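Local coordinates for protein alpha-rhamnosidase (Dictyoglomus thermophilum, PDB 6I60) that probably hydrolyses terminal non-reducing alpha-L-rhamnose residues of alpha-L-rhamnosides, acting as a glycoside hydrolase, at residues A[671-676]-A[735-740]; A[743-748]-A[765-770]; A[829-834]-A[860-865]; A[907-912]-A[928-933]. All coordinates share one frame; numbering follows the deposited sequence.

Contact 1: residues A[671-676]-A[735-740]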
# COMPACT_ATOMS: atom_id res chain seq x y z
N LYS A 671 -32.18 12.53 14.94
CA LYS A 671 -31.67 13.84 14.55
C LYS A 671 -31.66 14.06 13.04
O LYS A 671 -31.65 15.22 12.60
CB LYS A 671 -30.25 14.04 15.09
CG LYS A 671 -29.80 15.50 15.15
CD LYS A 671 -28.67 15.69 16.16
CE LYS A 671 -29.05 16.69 17.25
NZ LYS A 671 -27.98 16.84 18.29
N PHE A 672 -31.67 13.00 12.24
CA PHE A 672 -31.48 13.13 10.80
C PHE A 672 -32.62 12.59 9.95
O PHE A 672 -32.83 13.09 8.84
CB PHE A 672 -30.17 12.44 10.37
CG PHE A 672 -28.94 13.03 11.01
CD1 PHE A 672 -28.78 14.40 11.10
CD2 PHE A 672 -27.96 12.20 11.52
CE1 PHE A 672 -27.65 14.94 11.69
CE2 PHE A 672 -26.82 12.74 12.11
CZ PHE A 672 -26.67 14.11 12.20
N LEU A 673 -33.36 11.59 10.42
CA LEU A 673 -34.46 11.05 9.64
C LEU A 673 -35.62 12.04 9.62
O LEU A 673 -36.15 12.41 10.67
CB LEU A 673 -34.91 9.71 10.21
CG LEU A 673 -35.95 8.95 9.39
CD1 LEU A 673 -35.36 8.49 8.07
CD2 LEU A 673 -36.49 7.77 10.18
N LYS A 674 -36.01 12.48 8.41
CA LYS A 674 -37.04 13.50 8.23
C LYS A 674 -38.12 12.94 7.30
O LYS A 674 -38.11 13.20 6.09
CB LYS A 674 -36.45 14.80 7.67
CG LYS A 674 -35.40 15.44 8.57
CD LYS A 674 -35.96 15.78 9.93
CE LYS A 674 -34.85 16.06 10.93
NZ LYS A 674 -35.23 15.68 12.32
N GLU A 675 -39.04 12.16 7.87
CA GLU A 675 -40.25 11.71 7.18
C GLU A 675 -39.96 10.86 5.95
O GLU A 675 -40.33 9.69 5.90
CB GLU A 675 -41.11 12.91 6.79
CG GLU A 675 -42.39 12.54 6.05
CD GLU A 675 -43.45 13.61 6.14
OE1 GLU A 675 -44.40 13.58 5.32
OE2 GLU A 675 -43.34 14.49 7.02
N LYS A 676 -39.31 11.45 4.94
CA LYS A 676 -39.06 10.75 3.69
C LYS A 676 -37.60 10.69 3.28
O LYS A 676 -37.27 9.98 2.32
CB LYS A 676 -39.87 11.40 2.55
CG LYS A 676 -41.16 10.68 2.22
CD LYS A 676 -41.98 11.44 1.19
CE LYS A 676 -43.01 10.54 0.52
NZ LYS A 676 -43.27 10.95 -0.89
N GLU A 735 -37.14 0.06 8.90
CA GLU A 735 -37.70 -0.80 7.85
C GLU A 735 -38.93 -0.18 7.20
O GLU A 735 -39.20 -0.44 6.02
CB GLU A 735 -38.04 -2.17 8.43
CG GLU A 735 -38.73 -2.12 9.79
CD GLU A 735 -37.74 -2.07 10.96
OE1 GLU A 735 -36.68 -1.43 10.82
OE2 GLU A 735 -38.04 -2.66 12.02
N ASP A 736 -39.67 0.65 7.93
CA ASP A 736 -40.84 1.32 7.38
C ASP A 736 -40.49 2.54 6.55
O ASP A 736 -41.40 3.24 6.09
CB ASP A 736 -41.79 1.73 8.52
CG ASP A 736 -41.09 2.50 9.62
OD1 ASP A 736 -41.20 3.75 9.64
OD2 ASP A 736 -40.43 1.86 10.47
N LYS A 737 -39.20 2.82 6.34
CA LYS A 737 -38.78 4.01 5.62
C LYS A 737 -37.73 3.74 4.55
O LYS A 737 -37.34 4.68 3.85
CB LYS A 737 -38.23 5.06 6.60
CG LYS A 737 -39.24 5.55 7.63
CD LYS A 737 -39.89 6.85 7.18
CE LYS A 737 -41.13 7.17 8.00
NZ LYS A 737 -40.94 8.38 8.84
N VAL A 738 -37.26 2.50 4.41
CA VAL A 738 -36.18 2.22 3.46
C VAL A 738 -36.64 2.46 2.03
O VAL A 738 -35.90 3.03 1.22
CB VAL A 738 -35.67 0.78 3.65
CG1 VAL A 738 -34.53 0.49 2.68
CG2 VAL A 738 -35.20 0.57 5.08
N GLN A 739 -37.87 2.05 1.70
CA GLN A 739 -38.35 2.22 0.33
C GLN A 739 -38.49 3.68 -0.05
O GLN A 739 -38.31 4.04 -1.22
CB GLN A 739 -39.69 1.49 0.16
CG GLN A 739 -39.56 0.03 -0.23
CD GLN A 739 -38.42 -0.22 -1.20
OE1 GLN A 739 -37.40 -0.80 -0.84
NE2 GLN A 739 -38.59 0.23 -2.44
N ASP A 740 -38.80 4.55 0.92
CA ASP A 740 -38.97 5.96 0.62
C ASP A 740 -37.64 6.70 0.61
O ASP A 740 -37.43 7.59 -0.22
CB ASP A 740 -39.94 6.59 1.62
CG ASP A 740 -41.20 5.78 1.80
OD1 ASP A 740 -42.22 6.11 1.15
OD2 ASP A 740 -41.18 4.80 2.59

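Contact 2: residues A[743-748]-A[765-770]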
# COMPACT_ATOMS: atom_id res chain seq x y z
N LYS A 743 -35.78 5.78 -2.57
CA LYS A 743 -36.34 6.45 -3.74
C LYS A 743 -35.84 7.88 -3.86
O LYS A 743 -35.58 8.36 -4.96
CB LYS A 743 -37.87 6.41 -3.69
CG LYS A 743 -38.54 6.79 -5.00
CD LYS A 743 -37.85 6.13 -6.19
CE LYS A 743 -38.52 6.51 -7.51
NZ LYS A 743 -37.61 6.30 -8.68
N THR A 744 -35.71 8.58 -2.72
CA THR A 744 -35.15 9.92 -2.75
C THR A 744 -33.73 9.91 -3.31
O THR A 744 -33.33 10.83 -4.03
CB THR A 744 -35.16 10.53 -1.34
OG1 THR A 744 -36.44 10.30 -0.74
CG2 THR A 744 -34.89 12.03 -1.40
N LEU A 745 -32.97 8.86 -3.01
CA LEU A 745 -31.62 8.74 -3.55
C LEU A 745 -31.66 8.50 -5.06
O LEU A 745 -30.89 9.11 -5.81
CB LEU A 745 -30.87 7.62 -2.84
CG LEU A 745 -29.52 7.22 -3.44
CD1 LEU A 745 -28.56 8.39 -3.42
CD2 LEU A 745 -28.94 6.03 -2.69
N LEU A 746 -32.55 7.62 -5.52
CA LEU A 746 -32.64 7.31 -6.94
C LEU A 746 -33.10 8.52 -7.74
O LEU A 746 -32.57 8.80 -8.82
CB LEU A 746 -33.57 6.13 -7.17
CG LEU A 746 -33.07 4.76 -6.71
CD1 LEU A 746 -34.21 3.74 -6.68
CD2 LEU A 746 -31.93 4.27 -7.60
N GLU A 747 -34.09 9.26 -7.22
CA GLU A 747 -34.59 10.43 -7.94
C GLU A 747 -33.55 11.54 -7.98
O GLU A 747 -33.46 12.28 -8.97
CB GLU A 747 -35.88 10.92 -7.30
CG GLU A 747 -37.02 9.91 -7.37
CD GLU A 747 -38.32 10.45 -6.82
OE1 GLU A 747 -39.38 10.18 -7.43
OE2 GLU A 747 -38.29 11.15 -5.78
N ASP A 748 -32.75 11.68 -6.91
CA ASP A 748 -31.67 12.66 -6.94
C ASP A 748 -30.58 12.26 -7.93
O ASP A 748 -29.91 13.13 -8.50
CB ASP A 748 -31.08 12.84 -5.54
CG ASP A 748 -30.35 14.16 -5.38
OD1 ASP A 748 -30.93 15.10 -4.80
OD2 ASP A 748 -29.19 14.25 -5.84
N ARG A 765 -17.41 6.08 -1.99
CA ARG A 765 -16.99 4.73 -1.64
C ARG A 765 -18.17 3.82 -1.32
O ARG A 765 -18.03 2.59 -1.42
CB ARG A 765 -16.03 4.79 -0.45
CG ARG A 765 -15.32 3.48 -0.12
CD ARG A 765 -15.71 2.98 1.26
NE ARG A 765 -15.27 1.61 1.50
CZ ARG A 765 -15.97 0.53 1.18
NH1 ARG A 765 -17.16 0.66 0.60
NH2 ARG A 765 -15.49 -0.68 1.45
N TYR A 766 -19.32 4.38 -0.95
CA TYR A 766 -20.47 3.58 -0.55
C TYR A 766 -21.64 3.63 -1.53
O TYR A 766 -22.51 2.75 -1.46
CB TYR A 766 -20.99 4.03 0.83
CG TYR A 766 -19.94 4.03 1.93
CD1 TYR A 766 -19.45 2.84 2.44
CD2 TYR A 766 -19.46 5.22 2.45
CE1 TYR A 766 -18.50 2.84 3.45
CE2 TYR A 766 -18.51 5.23 3.46
CZ TYR A 766 -18.04 4.03 3.96
OH TYR A 766 -17.09 4.03 4.96
N ILE A 767 -21.68 4.61 -2.43
CA ILE A 767 -22.88 4.82 -3.23
C ILE A 767 -23.08 3.67 -4.22
O ILE A 767 -24.22 3.23 -4.45
CB ILE A 767 -22.82 6.18 -3.95
CG1 ILE A 767 -24.07 6.39 -4.81
CG2 ILE A 767 -21.56 6.29 -4.80
CD1 ILE A 767 -24.53 7.83 -4.88
N PHE A 768 -22.00 3.16 -4.81
CA PHE A 768 -22.15 2.09 -5.79
C PHE A 768 -22.63 0.80 -5.15
O PHE A 768 -23.44 0.07 -5.73
CB PHE A 768 -20.83 1.87 -6.53
CG PHE A 768 -20.40 3.03 -7.37
CD1 PHE A 768 -20.96 3.24 -8.62
CD2 PHE A 768 -19.46 3.93 -6.90
CE1 PHE A 768 -20.57 4.32 -9.39
CE2 PHE A 768 -19.07 5.00 -7.67
CZ PHE A 768 -19.62 5.20 -8.92
N ASP A 769 -22.14 0.49 -3.95
CA ASP A 769 -22.58 -0.71 -3.25
C ASP A 769 -24.01 -0.58 -2.75
O ASP A 769 -24.73 -1.59 -2.67
CB ASP A 769 -21.63 -1.02 -2.09
CG ASP A 769 -20.28 -1.54 -2.57
OD1 ASP A 769 -20.26 -2.40 -3.47
OD2 ASP A 769 -19.25 -1.08 -2.03
N VAL A 770 -24.44 0.63 -2.40
CA VAL A 770 -25.80 0.82 -1.90
C VAL A 770 -26.82 0.52 -3.00
O VAL A 770 -27.78 -0.22 -2.79
CB VAL A 770 -25.98 2.24 -1.34
CG1 VAL A 770 -27.45 2.62 -1.32
CG2 VAL A 770 -25.39 2.33 0.06

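Contact 3: residues A[829-834]-A[860-865]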
# COMPACT_ATOMS: atom_id res chain seq x y z
N TRP A 829 -15.44 -1.78 -6.71
CA TRP A 829 -16.75 -2.11 -7.26
C TRP A 829 -16.62 -2.92 -8.54
O TRP A 829 -17.48 -3.77 -8.82
CB TRP A 829 -17.55 -0.84 -7.50
CG TRP A 829 -18.97 -1.08 -7.90
CD1 TRP A 829 -19.97 -1.58 -7.12
CD2 TRP A 829 -19.55 -0.83 -9.18
NE1 TRP A 829 -21.14 -1.65 -7.84
CE2 TRP A 829 -20.91 -1.20 -9.11
CE3 TRP A 829 -19.06 -0.32 -10.39
CZ2 TRP A 829 -21.78 -1.08 -10.19
CZ3 TRP A 829 -19.93 -0.21 -11.47
CH2 TRP A 829 -21.27 -0.59 -11.36
N PHE A 830 -15.57 -2.68 -9.33
CA PHE A 830 -15.38 -3.44 -10.56
C PHE A 830 -15.12 -4.92 -10.26
O PHE A 830 -15.57 -5.80 -11.00
CB PHE A 830 -14.23 -2.85 -11.37
CG PHE A 830 -14.45 -1.43 -11.81
CD1 PHE A 830 -15.73 -0.95 -12.01
CD2 PHE A 830 -13.38 -0.59 -12.02
CE1 PHE A 830 -15.94 0.36 -12.41
CE2 PHE A 830 -13.57 0.72 -12.42
CZ PHE A 830 -14.86 1.19 -12.62
N TYR A 831 -14.38 -5.20 -9.19
CA TYR A 831 -14.06 -6.58 -8.84
C TYR A 831 -15.26 -7.30 -8.24
O TYR A 831 -15.59 -8.42 -8.65
CB TYR A 831 -12.89 -6.61 -7.86
CG TYR A 831 -11.53 -6.43 -8.49
CD1 TYR A 831 -10.98 -5.17 -8.66
CD2 TYR A 831 -10.77 -7.53 -8.89
CE1 TYR A 831 -9.73 -5.00 -9.23
CE2 TYR A 831 -9.52 -7.37 -9.45
CZ TYR A 831 -9.01 -6.10 -9.62
OH TYR A 831 -7.76 -5.93 -10.18
N ARG A 832 -15.93 -6.67 -7.27
CA ARG A 832 -16.94 -7.37 -6.47
C ARG A 832 -18.30 -7.43 -7.16
O ARG A 832 -19.08 -8.36 -6.89
CB ARG A 832 -17.09 -6.68 -5.11
CG ARG A 832 -15.78 -6.50 -4.35
CD ARG A 832 -16.01 -5.81 -3.01
NE ARG A 832 -17.24 -5.02 -2.98
CZ ARG A 832 -18.27 -5.27 -2.19
NH1 ARG A 832 -18.23 -6.29 -1.34
NH2 ARG A 832 -19.35 -4.50 -2.24
N VAL A 833 -18.62 -6.48 -8.04
CA VAL A 833 -19.94 -6.39 -8.65
C VAL A 833 -19.89 -6.68 -10.15
O VAL A 833 -20.54 -7.62 -10.62
CB VAL A 833 -20.59 -5.01 -8.36
CG1 VAL A 833 -21.84 -4.82 -9.20
CG2 VAL A 833 -20.91 -4.89 -6.88
N ILE A 834 -19.14 -5.88 -10.91
CA ILE A 834 -19.09 -6.06 -12.36
C ILE A 834 -18.53 -7.44 -12.70
O ILE A 834 -19.17 -8.24 -13.40
CB ILE A 834 -18.26 -4.94 -13.01
CG1 ILE A 834 -19.03 -3.62 -12.95
CG2 ILE A 834 -17.92 -5.30 -14.45
CD1 ILE A 834 -18.41 -2.52 -13.78
N ALA A 860 -16.58 -10.08 -18.63
CA ALA A 860 -15.80 -9.51 -17.54
C ALA A 860 -15.11 -10.64 -16.79
O ALA A 860 -15.67 -11.73 -16.66
CB ALA A 860 -16.68 -8.70 -16.58
N LYS A 861 -13.90 -10.38 -16.30
CA LYS A 861 -13.15 -11.38 -15.56
C LYS A 861 -12.32 -10.71 -14.48
O LYS A 861 -11.72 -9.65 -14.71
CB LYS A 861 -12.22 -12.19 -16.47
CG LYS A 861 -11.10 -12.90 -15.72
CD LYS A 861 -9.94 -13.27 -16.61
CE LYS A 861 -9.12 -14.39 -16.01
NZ LYS A 861 -8.20 -15.02 -17.00
N ALA A 862 -12.30 -11.33 -13.30
CA ALA A 862 -11.37 -10.96 -12.23
C ALA A 862 -10.65 -12.21 -11.78
O ALA A 862 -11.30 -13.20 -11.42
CB ALA A 862 -12.11 -10.30 -11.06
N ARG A 863 -9.32 -12.18 -11.80
CA ARG A 863 -8.50 -13.27 -11.31
C ARG A 863 -7.64 -12.74 -10.18
O ARG A 863 -6.84 -11.82 -10.38
CB ARG A 863 -7.63 -13.86 -12.42
CG ARG A 863 -6.64 -14.91 -11.94
CD ARG A 863 -5.73 -15.39 -13.06
NE ARG A 863 -4.56 -14.54 -13.23
CZ ARG A 863 -3.48 -14.58 -12.45
NH1 ARG A 863 -3.42 -15.43 -11.44
NH2 ARG A 863 -2.46 -13.76 -12.69
N LEU A 864 -7.80 -13.31 -8.98
CA LEU A 864 -7.09 -12.86 -7.80
C LEU A 864 -6.19 -13.97 -7.27
O LEU A 864 -6.52 -15.15 -7.35
CB LEU A 864 -8.06 -12.42 -6.69
CG LEU A 864 -9.31 -11.64 -7.11
CD1 LEU A 864 -10.42 -11.80 -6.07
CD2 LEU A 864 -8.97 -10.18 -7.31
N ASN A 865 -5.05 -13.57 -6.71
CA ASN A 865 -4.15 -14.47 -6.00
C ASN A 865 -4.26 -14.12 -4.52
O ASN A 865 -3.59 -13.20 -4.04
CB ASN A 865 -2.72 -14.34 -6.51
CG ASN A 865 -1.75 -15.22 -5.75
OD1 ASN A 865 -1.83 -16.45 -5.79
ND2 ASN A 865 -0.81 -14.60 -5.04

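Contact 4: residues A[907-912]-A[928-933]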
# COMPACT_ATOMS: atom_id res chain seq x y z
N VAL A 907 -29.43 -24.09 -17.15
CA VAL A 907 -28.36 -24.15 -16.16
C VAL A 907 -27.65 -25.50 -16.25
O VAL A 907 -28.17 -26.53 -15.80
CB VAL A 907 -28.88 -23.90 -14.73
CG1 VAL A 907 -27.74 -24.02 -13.73
CG2 VAL A 907 -29.53 -22.53 -14.63
N LYS A 908 -26.45 -25.50 -16.82
CA LYS A 908 -25.68 -26.72 -17.05
C LYS A 908 -24.32 -26.62 -16.37
O LYS A 908 -23.58 -25.66 -16.61
CB LYS A 908 -25.50 -26.99 -18.55
CG LYS A 908 -26.79 -27.30 -19.28
CD LYS A 908 -26.52 -27.69 -20.73
CE LYS A 908 -25.35 -26.90 -21.30
NZ LYS A 908 -24.38 -27.78 -22.02
N GLU A 909 -24.00 -27.60 -15.54
CA GLU A 909 -22.67 -27.70 -14.92
C GLU A 909 -21.76 -28.43 -15.90
O GLU A 909 -21.44 -29.61 -15.75
CB GLU A 909 -22.76 -28.41 -13.58
CG GLU A 909 -21.55 -28.18 -12.68
CD GLU A 909 -21.83 -28.54 -11.22
OE1 GLU A 909 -21.05 -29.32 -10.64
OE2 GLU A 909 -22.83 -28.03 -10.66
N GLY A 910 -21.33 -27.70 -16.92
CA GLY A 910 -20.58 -28.30 -18.01
C GLY A 910 -21.50 -28.99 -18.99
O GLY A 910 -22.33 -28.33 -19.63
N ASP A 911 -21.38 -30.31 -19.12
CA ASP A 911 -22.29 -31.10 -19.94
C ASP A 911 -23.44 -31.69 -19.14
O ASP A 911 -24.33 -32.31 -19.73
CB ASP A 911 -21.52 -32.22 -20.65
N ASN A 912 -23.44 -31.52 -17.82
CA ASN A 912 -24.47 -32.06 -16.95
C ASN A 912 -25.54 -31.00 -16.70
O ASN A 912 -25.24 -29.91 -16.21
CB ASN A 912 -23.87 -32.53 -15.62
CG ASN A 912 -22.69 -33.46 -15.80
OD1 ASN A 912 -22.68 -34.29 -16.72
ND2 ASN A 912 -21.70 -33.34 -14.93
N ILE A 928 -29.87 -18.05 -9.04
CA ILE A 928 -29.82 -19.49 -8.86
C ILE A 928 -28.55 -19.80 -8.08
O ILE A 928 -27.45 -19.47 -8.52
CB ILE A 928 -29.86 -20.25 -10.19
CG1 ILE A 928 -31.29 -20.34 -10.72
CG2 ILE A 928 -29.26 -21.65 -10.04
CD1 ILE A 928 -32.12 -21.43 -10.06
N VAL A 929 -28.71 -20.42 -6.91
CA VAL A 929 -27.60 -20.62 -5.98
C VAL A 929 -26.99 -21.99 -6.21
O VAL A 929 -27.69 -23.01 -6.20
CB VAL A 929 -28.08 -20.46 -4.53
CG1 VAL A 929 -26.91 -20.64 -3.57
CG2 VAL A 929 -28.73 -19.10 -4.34
N ILE A 930 -25.67 -22.02 -6.40
CA ILE A 930 -24.91 -23.26 -6.55
C ILE A 930 -23.76 -23.21 -5.56
O ILE A 930 -23.04 -22.21 -5.48
CB ILE A 930 -24.38 -23.44 -7.98
CG1 ILE A 930 -25.54 -23.40 -8.99
CG2 ILE A 930 -23.62 -24.75 -8.11
CD1 ILE A 930 -25.10 -23.09 -10.41
N ARG A 931 -23.59 -24.28 -4.79
CA ARG A 931 -22.53 -24.39 -3.80
C ARG A 931 -21.52 -25.44 -4.26
O ARG A 931 -21.89 -26.59 -4.49
CB ARG A 931 -23.10 -24.76 -2.43
CG ARG A 931 -23.77 -23.60 -1.72
CD ARG A 931 -24.69 -24.08 -0.61
NE ARG A 931 -25.89 -23.25 -0.50
CZ ARG A 931 -25.91 -22.04 0.04
NH1 ARG A 931 -24.80 -21.50 0.53
NH2 ARG A 931 -27.05 -21.36 0.10
N VAL A 932 -20.26 -25.03 -4.40
CA VAL A 932 -19.20 -25.90 -4.86
C VAL A 932 -18.02 -25.80 -3.90
O VAL A 932 -17.96 -24.92 -3.04
CB VAL A 932 -18.75 -25.57 -6.31
CG1 VAL A 932 -19.93 -25.61 -7.26
CG2 VAL A 932 -18.06 -24.21 -6.36
N GLY A 933 -17.07 -26.72 -4.07
CA GLY A 933 -15.83 -26.69 -3.31
C GLY A 933 -14.66 -26.26 -4.17
O GLY A 933 -14.83 -25.46 -5.09

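Contact 1: residues A[671-676]-A[735-740]
Lys-737 lays the far half of its side chain against the carbonyl oxygen of Glu-675, joining the tight turn of a two-stranded beta hairpin to the start of helix 738-750 in the six-hairpin glycosidase domain. The last three atoms of the lysine run alongside this acceptor: CD and CE lie beside it, and Lys-737 NZ donates a weak hydrogen bond to Glu-675 O at 3.3 Å. The chain takes this path because it bends at chi2 (-96°) and again at chi4 (113°), and these bends bring the amine beside the oxygen. Nearer the backbone, Lys-737 CG touches Leu-673 CD2 at 4.4 Å, which lets Lys-737 combine an apolar and a polar touch. With Lys-737 cut back to an alanine, Glu-675 O would probably lose this donor and Leu-673 CD2 its neighbour on this side.

The second shell places these residues in the fold. Lys-737 occupies the N-cap position of helix 738-750, while Leu-673 is the first residue beyond helix 651-672 and begins the hairpin strand 673-674; its side chain also rests on Pro-734 and Tyr-678. The acidic groups add no salt bridge: Glu-675 OE2 is 6.8 Å from Lys-737 NZ, and Lys-676 NZ is 5.4 Å from Asp-740 OD1, which is consistent with loose attraction at an exposed surface. Backbones come closest at the other end of the contact, with Lys-676 CA 5.7 Å from Asp-740 CA. There a separate touch is made through aliphatic carbon, Lys-676 CG approaching Asp-740 CB at 4.3 Å.

Contact 2: residues A[743-748]-A[765-770]
Thr-744 OG1 is gripped by two carbonyl oxygens, Asp-740 O one turn earlier in its own helix and Lys-676 O from the neighbouring hairpin; since a hydroxyl has one proton, the two acceptors probably share or compete for it. This ties helix 738-750 to the hairpin, and the next residue, Leu-745, turns to helix 761-773 in a buried helix-helix packing of the (alpha/alpha)6-barrel, six-hairpin glycosidase domain. No hydrogen bond crosses between 743-748 and 765-770. The helices stand well apart, with Leu-745 CA 9.6 Å from Ile-767 CA, and the interval is bridged by one leucine. Its CG lies trans to the backbone N (chi1 171°), which points the fork at helix 761-773, one methyl to each partner. The two partners, Ile-767 and Val-770, sit about one turn apart on the facing helix. Thr-725 of helix 722-729 touches both Leu-745 and Ile-767, bringing a third helix to the join. On the side of helix 761-773 turned from Leu-745, Arg-765 NH1 is a long 3.8 Å from Asp-769 OD2; their stronger partners are Glu-515 and Arg-832, respectively. Of the leucine's methyls, Leu-745 CD1 reaches Ile-767 CD1 at 4.3 Å, and Leu-745 CD2 meets Val-770 CG1 at 4.0 Å.

Contact 3: residues A[829-834]-A[860-865]
Tyr-831 and Leu-864 both carry CG opposite the carbonyl carbon and beside the backbone N, with chi1 at -79° and -40°, and these torsions bring ring and isobutyl group into contact. Leu-864 CD2 approaches one side of the phenol, 3.6 Å from Tyr-831 CD2 and likewise 3.6 Å from Tyr-831 CE2, touching the CD2-CE2 bond at an oblique angle. Ala-862 CB reaches the same Tyr-831 CD2 at 3.8 Å. Farther along, Ile-834 CG2 meets Ala-860 CB at 4.2 Å.

The three strand residues that touch are every second one, as expected when a single face of strand 859-866 is applied to a helix. The helix segment runs at 115° to the strand direction, with 8.5 Å between the short axes. The small alanines permit this approach: Tyr-831 CA is 6.2 Å from Ala-862 CA. A wider pi-type turn spans 830-834, supported by a weak bond from Ile-834 N to Trp-829 O at 3.4 Å.

The contact joins the last helix of the six-hairpin glycosidase domain to the antiparallel sheet of the C-terminal beta domain. Strand 859-866 lies between strands 466-470 and 869-877 in that sheet. The polar atoms of these buried residues are bonded outside the two segments: Tyr-831 OH to Asn-520 OD1, and Ile-834 O, a carbonyl near the end of the helix, to Trp-875 NE1. The first holds the tyrosine's hydroxyl within the helical domain, the second crosses to the C-terminal sheet. Because no hydrogen bond links the two segments, their mutual cohesion rests on the packing of buried apolar side chains.

Contact 4: residues A[907-912]-A[928-933]
Val-907 takes a positive phi (60°), uncommon for a beta-branched residue, and from there its side chain reaches Ile-930 in the facing sheet of a beta sandwich. The backbone geometry belongs to a G1 beta bulge: Val-907 and Lys-908 both stand opposite Tyr-940 on the adjacent strand 935-941. With CG1 trans to the backbone N (chi1 178°), Val-907 sets that methyl 4.3 Å from Ile-930 CD1.

Evidence for face-to-face sheet packing, as opposed to strand pairing, is direct. No hydrogen bond passes between the segments. The backbones stay far apart: Val-907 CA is 8.8 Å from Ile-928 CA. Farther on, Glu-909 CA is 9.7 Å from Ile-930 CA. Strand 908-909 belongs to an antiparallel sheet near its edge; strand 927-932 lies in a mixed sheet, where Ile-930 is backbone-bonded to Val-896. Phe-939 touches both Glu-909 and Ile-930, adding an aromatic ring to the interlayer. Glu-909 contributes at the partly exposed edge of the contact, its OE2 4.2 Å from Ile-930 CG2, a plain van der Waals contact. On the outer side of its strand, Arg-931 instead forms salt bridges with Glu-922 and Glu-895.

The strand then reverses in a type II' turn from Glu-909 to Asn-912. The turn's own bond, Asn-912 N to Glu-909 O, is weak at 3.5 Å; the second bond of the pair, Glu-909 N to Asn-912 O, measures 2.7 Å. Gly-910 suits the turn because a side chain there would strike the preceding carbonyl oxygen. The side chain of Lys-908 turns to the same reversal, and its NZ donates to Gly-910 O at 3.2 Å, within the carbonyl plane and at a C=O...N angle of 155°.

Contacts 2 and 3 are wholly buried and apolar across their segments, whereas contact 1 lies on the surface and leans on a weak lysine-carbonyl bond. Contact 4 has a buried aliphatic centre, with Glu-909 partly exposed beside it. Contacts 1 and 2 both use helix 738-750 and touch through the Lys-676 O to Thr-744 OG1 bond. A salt bridge from Asp-769 OD1 to Arg-832 NH2, 2.6 Å long, ties contact 2 to contact 3. Contacts 3 and 4 reach the same antiparallel sheet, their nearest atoms about 13 Å apart. The series thus passes from helix-to-hairpin, through helix-to-helix and helix-to-sheet, to sheet-to-sheet packing.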